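Local coordinates for protein ribose 5-phosphate isomerase, putative (Trypanosoma brucei brucei, PDB 6FXS) that probably interconverts ribose 5-phosphate and ribulose 5-phosphate as a sugar-phosphate isomerase of the RpiB type, at residues D30-P35 and L130-T135; Y43-E46 and F51-V54; I56-L61 and P67-N72; A74-V77 and E81-V84; H122-V127 and T150-E155. One frame throughout, in Å; residues are numbered along the deposited sequence.

Contact 1: D30-P35 and L130-T135; sequences DHIGFP and LGERTT. With SO4 (sulfate ion), chain E.
Two acceptors face one another where Ile32 meets Glu132: Ile32 O and Glu132 OE1 lie 3.4 Å apart, and no hydrogen bond joins 30-35 to 130-135. With CG anti to the backbone N (chi1 177°), the Glu132 chain sets out toward the loop, then bends at its second torsion, bringing OE1 across Ile32, 3.5 Å from Ile32 CG2. Arg133 curls back onto it: Arg133 NH1 reaches the syn lone pair of Glu132 OE2 at 3.1 Å, a salt bridge in which that oxygen lies 22° out of the guanidinium plane, and a weak bond runs to Glu132 OE1. Ile32 CG2 lies 3.6 Å from Arg133 CD, packed across the methylene stem of the arginine. Gly33 CA packs 4.2 Å from Glu132 CB. Both loops leave C-terminal ends of parallel strands, 23-29 and 127-131, the rim where Rossmann-like sheets usually carry their sites. Asp30 shapes the first loop as an Asx motif, OD1 accepting from Gly33 N at 3.1 Å and weakly from Ile32 N. His31 NE2 donates almost straight (170°) to O2 of a sulfate, probably from the crystallisation liquor, at 2.7 Å, the anion near the ring plane; Arg63 of a neighbouring chain binds it too.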
# COMPACT_ATOMS: atom_id res chain seq x y z
N ASP B 30 4.88 4.61 -20.68
CA ASP B 30 5.77 3.81 -21.53
C ASP B 30 5.00 2.61 -22.02
O ASP B 30 3.77 2.55 -21.92
CB ASP B 30 7.10 3.52 -20.83
CG ASP B 30 6.98 2.51 -19.64
OD1 ASP B 30 5.89 2.06 -19.28
OD2 ASP B 30 8.05 2.18 -19.12
N HIS B 31 5.70 1.63 -22.56
CA HIS B 31 5.02 0.40 -23.01
C HIS B 31 4.34 -0.42 -21.96
O HIS B 31 3.40 -1.16 -22.26
CB HIS B 31 5.98 -0.47 -23.81
CG HIS B 31 7.22 -0.85 -23.08
ND1 HIS B 31 8.29 0.01 -22.90
CD2 HIS B 31 7.58 -2.03 -22.55
CE1 HIS B 31 9.24 -0.63 -22.27
NE2 HIS B 31 8.82 -1.85 -22.00
N ILE B 32 4.85 -0.31 -20.74
CA ILE B 32 4.29 -1.00 -19.59
C ILE B 32 2.96 -0.34 -19.18
O ILE B 32 1.99 -1.02 -18.83
CB ILE B 32 5.35 -1.11 -18.42
CG1 ILE B 32 6.63 -1.85 -18.88
CG2 ILE B 32 4.77 -1.79 -17.18
CD1 ILE B 32 6.37 -3.25 -19.46
N GLY B 33 2.93 1.00 -19.13
CA GLY B 33 1.68 1.72 -18.88
C GLY B 33 0.71 1.79 -20.07
O GLY B 33 -0.51 1.81 -19.88
N PHE B 34 1.25 1.74 -21.29
CA PHE B 34 0.36 1.71 -22.50
C PHE B 34 -0.92 0.89 -22.36
O PHE B 34 -1.99 1.40 -22.66
CB PHE B 34 1.13 1.30 -23.80
CG PHE B 34 0.24 1.20 -25.00
CD1 PHE B 34 -0.19 2.37 -25.64
CD2 PHE B 34 -0.17 -0.03 -25.49
CE1 PHE B 34 -1.06 2.30 -26.76
CE2 PHE B 34 -0.99 -0.10 -26.63
CZ PHE B 34 -1.46 1.06 -27.24
N PRO B 35 -0.85 -0.38 -21.94
CA PRO B 35 -2.15 -1.11 -21.98
C PRO B 35 -3.26 -0.52 -21.15
O PRO B 35 -4.38 -0.88 -21.39
CB PRO B 35 -1.80 -2.50 -21.46
CG PRO B 35 -0.36 -2.63 -21.76
CD PRO B 35 0.26 -1.27 -21.59
N LEU B 130 2.41 7.19 -11.53
CA LEU B 130 1.63 6.00 -11.18
C LEU B 130 2.28 4.73 -11.69
O LEU B 130 2.98 4.76 -12.74
CB LEU B 130 0.27 6.11 -11.80
CG LEU B 130 -0.48 7.41 -11.41
CD1 LEU B 130 -1.73 7.45 -12.25
CD2 LEU B 130 -0.84 7.35 -9.96
N GLY B 131 2.03 3.64 -10.97
CA GLY B 131 2.53 2.32 -11.36
C GLY B 131 1.40 1.41 -11.79
O GLY B 131 0.53 1.05 -10.98
N GLU B 132 1.42 1.04 -13.06
CA GLU B 132 0.50 0.07 -13.61
C GLU B 132 0.76 -1.34 -13.04
O GLU B 132 -0.16 -2.09 -12.86
CB GLU B 132 0.65 0.06 -15.20
CG GLU B 132 -0.19 -0.94 -15.93
CD GLU B 132 0.40 -2.37 -15.95
OE1 GLU B 132 1.63 -2.49 -15.77
OE2 GLU B 132 -0.38 -3.36 -16.05
N ARG B 133 2.00 -1.67 -12.72
CA ARG B 133 2.32 -3.00 -12.18
C ARG B 133 2.00 -3.13 -10.68
O ARG B 133 1.82 -4.23 -10.16
CB ARG B 133 3.79 -3.31 -12.41
CG ARG B 133 4.34 -3.50 -13.85
CD ARG B 133 3.36 -4.16 -14.83
NE ARG B 133 3.36 -5.56 -14.83
CZ ARG B 133 2.47 -6.35 -15.44
NH1 ARG B 133 1.45 -5.88 -16.17
NH2 ARG B 133 2.66 -7.63 -15.31
N THR B 134 1.95 -2.01 -9.99
CA THR B 134 1.81 -2.00 -8.51
C THR B 134 0.41 -1.70 -8.06
O THR B 134 -0.10 -2.29 -7.08
CB THR B 134 2.69 -0.91 -7.88
OG1 THR B 134 2.50 0.36 -8.57
CG2 THR B 134 4.05 -1.28 -7.98
N THR B 135 -0.24 -0.76 -8.75
CA THR B 135 -1.49 -0.18 -8.19
C THR B 135 -2.71 -0.62 -9.05
O THR B 135 -2.69 -0.44 -10.29
CB THR B 135 -1.37 1.33 -8.17
OG1 THR B 135 -0.17 1.73 -7.46
CG2 THR B 135 -2.57 1.94 -7.49
S SO4 E . 11.59 -3.55 -20.73
O1 SO4 E . 12.13 -4.93 -20.88
O2 SO4 E . 10.15 -3.54 -20.33
O3 SO4 E . 12.36 -2.83 -19.72
O4 SO4 E . 11.83 -2.83 -22.04

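Contact 2: Y43-E46 and F51-V54; sequences YVRE and FEPV
Arg45 NH2 reaches Glu52 OE1 at 3.2 Å, a salt bridge and the shortest polar approach between helix segment 43-46 and strand segment 51-54. The carboxylate meets the guanidinium at its edge, yet the two planes stand 67° apart, so the charges attract without the flat, paired bonding of a bidentate bridge. The Arg45 side chain first leaves the helix away from the strand; the bend at its third torsion (chi3 133°) swings the head back. On the way it crosses Pro53 at about a right angle, with Pro53 CD over one face of the guanidinium and 3.9 Å from Arg45 NE. A long, flexible arginine suits this outer position, since its stem and flat head can lie on an apolar ring while one terminal nitrogen meets a carboxylate. Both charged residues also touch crystal neighbours.

Beneath this outer layer the contact is apolar. Val44 points at the strand, and its CG1, anti to the backbone N (chi1 172°), lies 3.7 Å from Phe51 CB and 4.2 Å from Pro53 CB. Phe51 CB also rests 3.6 Å from Val44 O, while the aromatic ring leads off toward Leu148 of helix 137-149. A compact beta-branched valine suits this buried face, where it further touches Val25 and Ile27 of strand 23-29. Phe51 and Pro53 face the helix and Glu52 turns out, as strand residues alternate; helix 37-46, packed on the sheet between parallel strands 23-29 and 51-55, makes a beta-alpha-beta unit of a Rossmann-like sheet.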
# COMPACT_ATOMS: atom_id res chain seq x y z
N TYR B 43 -10.50 8.12 -16.56
CA TYR B 43 -10.50 8.60 -15.17
C TYR B 43 -10.32 10.12 -15.12
O TYR B 43 -10.96 10.76 -14.30
CB TYR B 43 -9.42 7.91 -14.34
CG TYR B 43 -9.47 6.40 -14.32
CD1 TYR B 43 -10.65 5.67 -14.50
CD2 TYR B 43 -8.32 5.69 -14.11
CE1 TYR B 43 -10.65 4.28 -14.53
CE2 TYR B 43 -8.30 4.31 -14.09
CZ TYR B 43 -9.45 3.60 -14.28
OH TYR B 43 -9.28 2.22 -14.22
N VAL B 44 -9.51 10.69 -15.99
CA VAL B 44 -9.38 12.13 -16.04
C VAL B 44 -10.71 12.85 -16.34
O VAL B 44 -11.01 13.84 -15.72
CB VAL B 44 -8.32 12.58 -17.09
CG1 VAL B 44 -8.37 14.11 -17.23
CG2 VAL B 44 -6.91 12.10 -16.71
N ARG B 45 -11.50 12.33 -17.29
CA ARG B 45 -12.79 12.95 -17.69
C ARG B 45 -13.78 12.74 -16.54
O ARG B 45 -14.57 13.62 -16.23
CB ARG B 45 -13.35 12.31 -19.00
CG ARG B 45 -12.44 12.47 -20.19
CD ARG B 45 -13.16 12.21 -21.52
NE ARG B 45 -12.77 13.32 -22.38
CZ ARG B 45 -13.32 14.54 -22.34
NH1 ARG B 45 -14.34 14.83 -21.51
NH2 ARG B 45 -12.85 15.49 -23.16
N GLU B 46 -13.70 11.61 -15.84
CA GLU B 46 -14.54 11.48 -14.64
C GLU B 46 -14.22 12.42 -13.49
O GLU B 46 -15.09 12.67 -12.66
CB GLU B 46 -14.45 10.09 -14.12
CG GLU B 46 -15.08 9.06 -14.99
CD GLU B 46 -15.10 7.76 -14.19
OE1 GLU B 46 -16.03 7.57 -13.34
OE2 GLU B 46 -14.15 6.97 -14.34
N PHE B 51 -11.69 19.12 -17.08
CA PHE B 51 -10.43 18.43 -17.43
C PHE B 51 -10.40 17.93 -18.84
O PHE B 51 -11.23 17.15 -19.26
CB PHE B 51 -10.08 17.29 -16.42
CG PHE B 51 -9.99 17.80 -15.03
CD1 PHE B 51 -8.96 18.62 -14.69
CD2 PHE B 51 -10.96 17.54 -14.10
CE1 PHE B 51 -8.90 19.22 -13.43
CE2 PHE B 51 -10.91 18.07 -12.81
CZ PHE B 51 -9.88 18.95 -12.49
N GLU B 52 -9.37 18.34 -19.57
CA GLU B 52 -9.19 17.87 -20.94
C GLU B 52 -7.93 17.04 -21.04
O GLU B 52 -6.80 17.58 -20.99
CB GLU B 52 -9.13 19.05 -21.93
CG GLU B 52 -9.09 18.67 -23.44
CD GLU B 52 -10.34 17.92 -23.99
OE1 GLU B 52 -11.48 18.32 -23.60
OE2 GLU B 52 -10.22 16.94 -24.83
N PRO B 53 -8.08 15.71 -21.19
CA PRO B 53 -6.89 14.89 -21.33
C PRO B 53 -6.20 15.07 -22.64
O PRO B 53 -6.86 15.05 -23.68
CB PRO B 53 -7.46 13.46 -21.24
CG PRO B 53 -8.89 13.56 -21.66
CD PRO B 53 -9.33 14.94 -21.33
N VAL B 54 -4.87 15.17 -22.62
CA VAL B 54 -4.09 15.17 -23.82
C VAL B 54 -3.07 14.03 -23.71
O VAL B 54 -1.95 14.20 -23.12
CB VAL B 54 -3.35 16.54 -23.97
CG1 VAL B 54 -2.65 16.62 -25.29
CG2 VAL B 54 -4.27 17.74 -23.73

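Contact 3: I56-L61 and P67-N72; sequences IGPHSL and PDYALN
Apolar packing round a tyrosine, with a proline CH-pi contact at its centre, joins the loop after strand 51-55 to the first turns of helix 66-78. Pro58 CD sits over the centre of one face of the Tyr69 ring, 4.2 Å from its centroid and only 11° off the ring normal. The peptide bond before Pro58 is cis, and the loop runs on across the ring, with Pro58 CB 3.6 Å from Tyr69 OH. Gly57 suits its place: its phi of 120° is easy for glycine, and Gly57 C lies 3.5 Å from Tyr69 CE2, so the ring presses on bare backbone. Ile56 comes from another direction, at the ring edge, its CD1 3.6 Å from Tyr69 CD2. Here the first torsion puts CG1 between backbone N and carbonyl carbon (chi1 57°), and the terminal methyl runs toward the helix. One helical turn on from Tyr69, Asn72 ND2 packs 3.9 Å from Ile56 CG1. Farther out, Val64 touches both Pro58 and Tyr69, and Ile56 also touches Val73 and Met76 farther along helix 66-78. Backbone bonds tie Ile56 to Ile27 and Gly57 to Ala29, while Ala70 packs on helix 93-100.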
# COMPACT_ATOMS: atom_id res chain seq x y z
N ILE B 56 -0.13 11.89 -24.91
CA ILE B 56 0.93 12.20 -25.82
C ILE B 56 1.73 10.98 -26.23
O ILE B 56 2.75 11.13 -26.88
CB ILE B 56 1.92 13.33 -25.36
CG1 ILE B 56 2.57 13.04 -24.01
CG2 ILE B 56 1.26 14.71 -25.32
CD1 ILE B 56 3.51 11.88 -23.94
N GLY B 57 1.32 9.79 -25.83
CA GLY B 57 1.95 8.55 -26.32
C GLY B 57 2.56 7.71 -25.17
O GLY B 57 2.50 8.15 -24.00
N PRO B 58 3.08 6.50 -25.47
CA PRO B 58 3.10 5.94 -26.83
C PRO B 58 1.76 5.41 -27.33
O PRO B 58 0.77 5.20 -26.58
CB PRO B 58 4.16 4.83 -26.74
CG PRO B 58 4.03 4.32 -25.30
CD PRO B 58 3.48 5.46 -24.48
N HIS B 59 1.70 5.23 -28.66
CA HIS B 59 0.43 4.85 -29.24
C HIS B 59 0.39 3.40 -29.65
O HIS B 59 -0.60 2.97 -30.27
CB HIS B 59 0.15 5.80 -30.38
CG HIS B 59 0.17 7.23 -29.97
ND1 HIS B 59 -0.81 7.80 -29.18
CD2 HIS B 59 1.05 8.22 -30.25
CE1 HIS B 59 -0.54 9.08 -29.02
NE2 HIS B 59 0.58 9.35 -29.64
N SER B 60 1.45 2.65 -29.31
CA SER B 60 1.48 1.19 -29.55
C SER B 60 2.20 0.45 -28.39
O SER B 60 2.71 1.10 -27.45
CB SER B 60 2.16 0.88 -30.90
OG SER B 60 3.55 0.80 -30.74
N LEU B 61 2.19 -0.89 -28.48
CA LEU B 61 2.92 -1.79 -27.56
C LEU B 61 4.43 -1.84 -27.75
O LEU B 61 5.09 -2.46 -26.95
CB LEU B 61 2.39 -3.23 -27.62
CG LEU B 61 1.25 -3.57 -26.67
CD1 LEU B 61 0.79 -4.99 -26.96
CD2 LEU B 61 1.66 -3.41 -25.19
N PRO B 67 11.83 7.89 -19.95
CA PRO B 67 12.19 9.29 -19.83
C PRO B 67 11.75 10.21 -20.98
O PRO B 67 11.57 11.41 -20.77
CB PRO B 67 13.72 9.24 -19.71
CG PRO B 67 13.99 7.89 -19.14
CD PRO B 67 13.03 7.04 -19.90
N ASP B 68 11.59 9.66 -22.18
CA ASP B 68 11.21 10.46 -23.37
C ASP B 68 9.83 10.96 -23.13
O ASP B 68 9.59 12.10 -23.40
CB ASP B 68 11.28 9.63 -24.68
CG ASP B 68 12.71 9.28 -25.07
OD1 ASP B 68 13.62 10.11 -24.91
OD2 ASP B 68 12.95 8.16 -25.52
N TYR B 69 8.93 10.11 -22.58
CA TYR B 69 7.59 10.50 -22.34
C TYR B 69 7.44 11.34 -21.06
O TYR B 69 6.69 12.34 -21.06
CB TYR B 69 6.66 9.31 -22.40
CG TYR B 69 6.65 8.72 -23.80
CD1 TYR B 69 7.58 7.76 -24.15
CD2 TYR B 69 5.74 9.13 -24.79
CE1 TYR B 69 7.65 7.22 -25.44
CE2 TYR B 69 5.78 8.58 -26.10
CZ TYR B 69 6.75 7.63 -26.41
OH TYR B 69 6.85 7.03 -27.62
N ALA B 70 8.21 11.00 -20.02
CA ALA B 70 8.29 11.84 -18.79
C ALA B 70 8.66 13.28 -19.05
O ALA B 70 8.03 14.19 -18.59
CB ALA B 70 9.32 11.25 -17.84
N LEU B 71 9.76 13.43 -19.78
CA LEU B 71 10.31 14.74 -20.02
C LEU B 71 9.42 15.57 -20.95
O LEU B 71 9.32 16.78 -20.82
CB LEU B 71 11.66 14.59 -20.64
CG LEU B 71 12.71 14.05 -19.66
CD1 LEU B 71 13.91 13.52 -20.42
CD2 LEU B 71 13.10 15.15 -18.64
N ASN B 72 8.76 14.88 -21.86
CA ASN B 72 7.78 15.48 -22.75
C ASN B 72 6.56 16.09 -22.00
O ASN B 72 6.23 17.27 -22.19
CB ASN B 72 7.30 14.37 -23.65
CG ASN B 72 6.70 14.88 -24.91
OD1 ASN B 72 7.33 14.74 -25.95
ND2 ASN B 72 5.49 15.44 -24.85

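Contact 4: A74-V77 and E81-V84; sequences ARMV and EADV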
# COMPACT_ATOMS: atom_id res chain seq x y z
N ALA B 74 6.52 16.60 -18.76
CA ALA B 74 7.03 17.55 -17.76
C ALA B 74 7.30 18.90 -18.40
O ALA B 74 6.97 19.94 -17.85
CB ALA B 74 8.29 17.02 -17.09
N ARG B 75 7.94 18.86 -19.55
CA ARG B 75 8.26 20.13 -20.26
C ARG B 75 7.01 20.90 -20.64
O ARG B 75 6.99 22.12 -20.50
CB ARG B 75 9.16 19.87 -21.49
CG ARG B 75 10.55 19.61 -20.99
CD ARG B 75 11.48 19.15 -22.07
NE ARG B 75 12.81 18.93 -21.45
CZ ARG B 75 13.66 17.98 -21.84
NH1 ARG B 75 13.33 17.14 -22.82
NH2 ARG B 75 14.84 17.87 -21.25
N MET B 76 5.97 20.17 -21.01
CA MET B 76 4.68 20.78 -21.35
C MET B 76 4.07 21.53 -20.18
O MET B 76 3.54 22.66 -20.30
CB MET B 76 3.68 19.74 -21.81
CG MET B 76 3.91 19.18 -23.20
SD MET B 76 2.73 17.86 -23.69
CE MET B 76 1.24 18.85 -23.84
N VAL B 77 4.09 20.87 -19.03
CA VAL B 77 3.53 21.45 -17.83
C VAL B 77 4.40 22.64 -17.43
O VAL B 77 3.86 23.67 -17.14
CB VAL B 77 3.40 20.39 -16.71
CG1 VAL B 77 3.00 21.04 -15.38
CG2 VAL B 77 2.41 19.32 -17.10
N GLU B 81 2.14 24.77 -21.48
CA GLU B 81 1.35 24.08 -22.51
C GLU B 81 0.31 23.14 -21.93
O GLU B 81 -0.64 22.71 -22.62
CB GLU B 81 2.32 23.33 -23.44
CG GLU B 81 3.36 24.26 -24.09
CD GLU B 81 4.53 23.56 -24.77
OE1 GLU B 81 4.68 22.33 -24.83
OE2 GLU B 81 5.36 24.29 -25.27
N ALA B 82 0.48 22.76 -20.65
CA ALA B 82 -0.55 21.95 -20.00
C ALA B 82 -0.57 22.35 -18.56
O ALA B 82 0.43 22.85 -18.06
CB ALA B 82 -0.23 20.46 -20.17
N ASP B 83 -1.71 22.19 -17.90
CA ASP B 83 -1.82 22.54 -16.46
C ASP B 83 -1.33 21.45 -15.49
O ASP B 83 -0.83 21.77 -14.46
CB ASP B 83 -3.23 22.90 -16.11
CG ASP B 83 -3.75 24.05 -17.01
OD1 ASP B 83 -3.21 25.13 -16.90
OD2 ASP B 83 -4.60 23.85 -17.87
N VAL B 84 -1.54 20.20 -15.82
CA VAL B 84 -1.24 19.05 -14.93
C VAL B 84 -0.71 17.94 -15.82
O VAL B 84 -1.16 17.84 -17.00
CB VAL B 84 -2.50 18.44 -14.26
CG1 VAL B 84 -2.11 17.43 -13.16
CG2 VAL B 84 -3.39 19.49 -13.64
O HOH W 1 1.56 24.75 -16.17
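Met76 O receives two backbone N-H groups from the turn that follows its helix: Ala82 N at 3.1 Å, which comes from above the carbonyl plane (62° out of it), and Glu81 N at 2.8 Å, a weak bond because its angle is sharply bent. Next to them Val77 CA points its hydrogen almost straight (167°) at Ala82 O, 3.4 Å away. A water bridges the two segments, donating to Val77 O at 2.7 Å and to Ala82 O at 2.9 Å. The N-H groups and the water give Met76 O and Val77 O, near the helix end, partners outside the helix. The turn steers the chain from helix 66-78 into strand 84-89, the return leg of a beta-alpha-beta crossover in the Rossmann-like sheet. The side chains follow the same path. Val77 CG2 reaches 3.6 Å from Val84 C and also touches Ala82 CB, whose small methyl lets helix and turn come close. On the outer side, Glu81 crosses Met76 at about a right angle, its OE1 3.6 Å from Met76 CG, while the flexible thioether end of Met76 bends toward Ala82. In the next shell Met76 and Ala82 both pack on Ala26 of strand 23-29. Asp83 OD2 accepts from Lys24 N, and Val84 bonds through its backbone to Lys24 and Ala26, fixing the turn where the new strand joins the sheet.

Contact 5: H122-V127 and T150-E155; sequences HNDANV and TPYSGE
The Tyr152 ring lies between an Asp124 carboxylate on one face and the Gly154 backbone on the other, with His122 O at its edge. The carboxylate plane is only 22° from that of the ring, and its OD2 stands 4.2 Å above it, offset toward the rim; Asp124 CB comes closer, 3.5 Å from Tyr152 CD1. On the opposite face Gly154 N is 3.5 Å above the plane. His122 O lies near the ring plane, 3.7 Å from Tyr152 CE1, where the polarised ring C-H suits a carbonyl oxygen. Tyr152 CG stands anti to its own backbone N (chi1 178°), and this carries the ring across to segment 122-127. No hydrogen bond spans the two segments. The polar ends of Tyr152 and Asp124 are held elsewhere: Tyr152 OH pairs with Thr159 OG1, and Asp124 OD1 makes a salt bridge to Arg120, which should favour a charged carboxylate.

Past the tyrosine the chain turns through Gly154, whose positive phi suits glycine. Ser153 OG donates to the anti lone pair of Glu155 OE1 at 2.7 Å and weakly accepts from Glu155 N, two bonds that probably steady the chain before helix 156-169, whose N-cap position Glu155 occupies. The contact ties the exit of helix 113-121 to the link between helices 137-149 and 156-169: Tyr152 and Asp124 both pack on Leu162, and His122 stacks on His158.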
# COMPACT_ATOMS: atom_id res chain seq x y z
N HIS B 122 0.21 19.80 0.22
CA HIS B 122 1.52 20.24 0.68
C HIS B 122 2.54 20.54 -0.41
O HIS B 122 3.36 21.48 -0.23
CB HIS B 122 2.15 19.20 1.66
CG HIS B 122 1.51 19.21 3.01
ND1 HIS B 122 1.99 18.47 4.09
CD2 HIS B 122 0.46 19.93 3.49
CE1 HIS B 122 1.22 18.69 5.14
NE2 HIS B 122 0.29 19.58 4.82
N ASN B 123 2.63 19.71 -1.41
CA ASN B 123 3.72 19.85 -2.41
C ASN B 123 3.25 20.62 -3.67
O ASN B 123 4.09 20.86 -4.58
CB ASN B 123 4.31 18.47 -2.77
CG ASN B 123 4.69 17.66 -1.52
OD1 ASN B 123 4.01 16.70 -1.15
ND2 ASN B 123 5.73 18.09 -0.86
N ASP B 124 1.95 20.99 -3.72
CA ASP B 124 1.33 21.57 -4.93
C ASP B 124 1.82 20.84 -6.18
O ASP B 124 2.30 21.45 -7.13
CB ASP B 124 1.68 23.03 -5.04
CG ASP B 124 0.79 23.81 -6.04
OD1 ASP B 124 -0.29 23.39 -6.45
OD2 ASP B 124 1.21 24.91 -6.35
N ALA B 125 1.81 19.55 -6.11
CA ALA B 125 2.38 18.73 -7.15
C ALA B 125 1.59 19.03 -8.49
O ALA B 125 0.34 19.10 -8.49
CB ALA B 125 2.32 17.26 -6.79
N ASN B 126 2.35 19.16 -9.56
CA ASN B 126 1.81 19.40 -10.91
C ASN B 126 1.89 18.18 -11.89
O ASN B 126 1.38 18.25 -13.00
CB ASN B 126 2.36 20.74 -11.50
CG ASN B 126 3.85 20.85 -11.50
OD1 ASN B 126 4.59 19.83 -11.36
ND2 ASN B 126 4.34 22.07 -11.70
N VAL B 127 2.56 17.08 -11.49
CA VAL B 127 2.61 15.84 -12.20
C VAL B 127 2.42 14.69 -11.15
O VAL B 127 3.03 14.73 -10.08
CB VAL B 127 3.96 15.65 -12.93
CG1 VAL B 127 4.03 14.31 -13.64
CG2 VAL B 127 4.21 16.80 -13.90
N THR B 150 -8.08 18.04 -5.86
CA THR B 150 -7.55 18.61 -4.62
C THR B 150 -6.74 19.85 -4.85
O THR B 150 -5.78 19.85 -5.65
CB THR B 150 -6.76 17.52 -3.82
OG1 THR B 150 -7.60 16.35 -3.56
CG2 THR B 150 -6.23 18.08 -2.55
N PRO B 151 -7.04 20.92 -4.10
CA PRO B 151 -6.29 22.17 -4.21
C PRO B 151 -5.02 22.15 -3.29
O PRO B 151 -4.93 21.30 -2.39
CB PRO B 151 -7.29 23.25 -3.71
CG PRO B 151 -8.05 22.47 -2.63
CD PRO B 151 -8.25 21.09 -3.26
N TYR B 152 -4.09 23.06 -3.57
CA TYR B 152 -2.98 23.37 -2.72
C TYR B 152 -3.52 24.02 -1.44
O TYR B 152 -4.48 24.75 -1.50
CB TYR B 152 -2.04 24.34 -3.43
CG TYR B 152 -0.84 24.79 -2.60
CD1 TYR B 152 0.04 23.86 -2.01
CD2 TYR B 152 -0.53 26.13 -2.51
CE1 TYR B 152 1.15 24.26 -1.31
CE2 TYR B 152 0.56 26.55 -1.78
CZ TYR B 152 1.45 25.61 -1.19
OH TYR B 152 2.59 26.09 -0.50
N SER B 153 -2.98 23.66 -0.27
CA SER B 153 -3.52 24.24 1.01
C SER B 153 -3.35 25.78 1.16
O SER B 153 -4.10 26.40 1.89
CB SER B 153 -2.98 23.53 2.26
OG SER B 153 -1.69 24.08 2.49
N GLY B 154 -2.39 26.36 0.47
CA GLY B 154 -2.15 27.82 0.54
C GLY B 154 -1.25 28.21 1.72
O GLY B 154 -0.91 29.39 1.85
N GLU B 155 -0.79 27.27 2.55
CA GLU B 155 -0.03 27.70 3.72
C GLU B 155 1.38 28.16 3.41
O GLU B 155 2.13 27.51 2.61
CB GLU B 155 0.04 26.64 4.72
CG GLU B 155 -1.34 26.21 5.13
CD GLU B 155 -1.33 24.85 5.79
OE1 GLU B 155 -1.32 23.78 5.15
OE2 GLU B 155 -1.36 24.89 7.03

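How the contacts relate
Contacts 2, 3 and 4 follow the chain in series round strands 51-55 and 84-89 and helix 66-78. Contacts 3 and 4 share that helix and touch through Ile56 and Met76. None is wholly buried. Contact 2 grades from an apolar inner layer to an outer salt bridge, contact 3 is packing on a tyrosine, and contact 4 combines backbone bonds and a bridging water with apolar packing of Met76 and Val77. Contact 1 joins distant parts of the sequence at strand ends and reaches the sulfate; its Phe34 packs on the loop of contact 3. Contact 5, a surface contact, lies on the opposite side of the chain's centre from contact 1, but Asn126 meets Val77 and Val84 of contact 4.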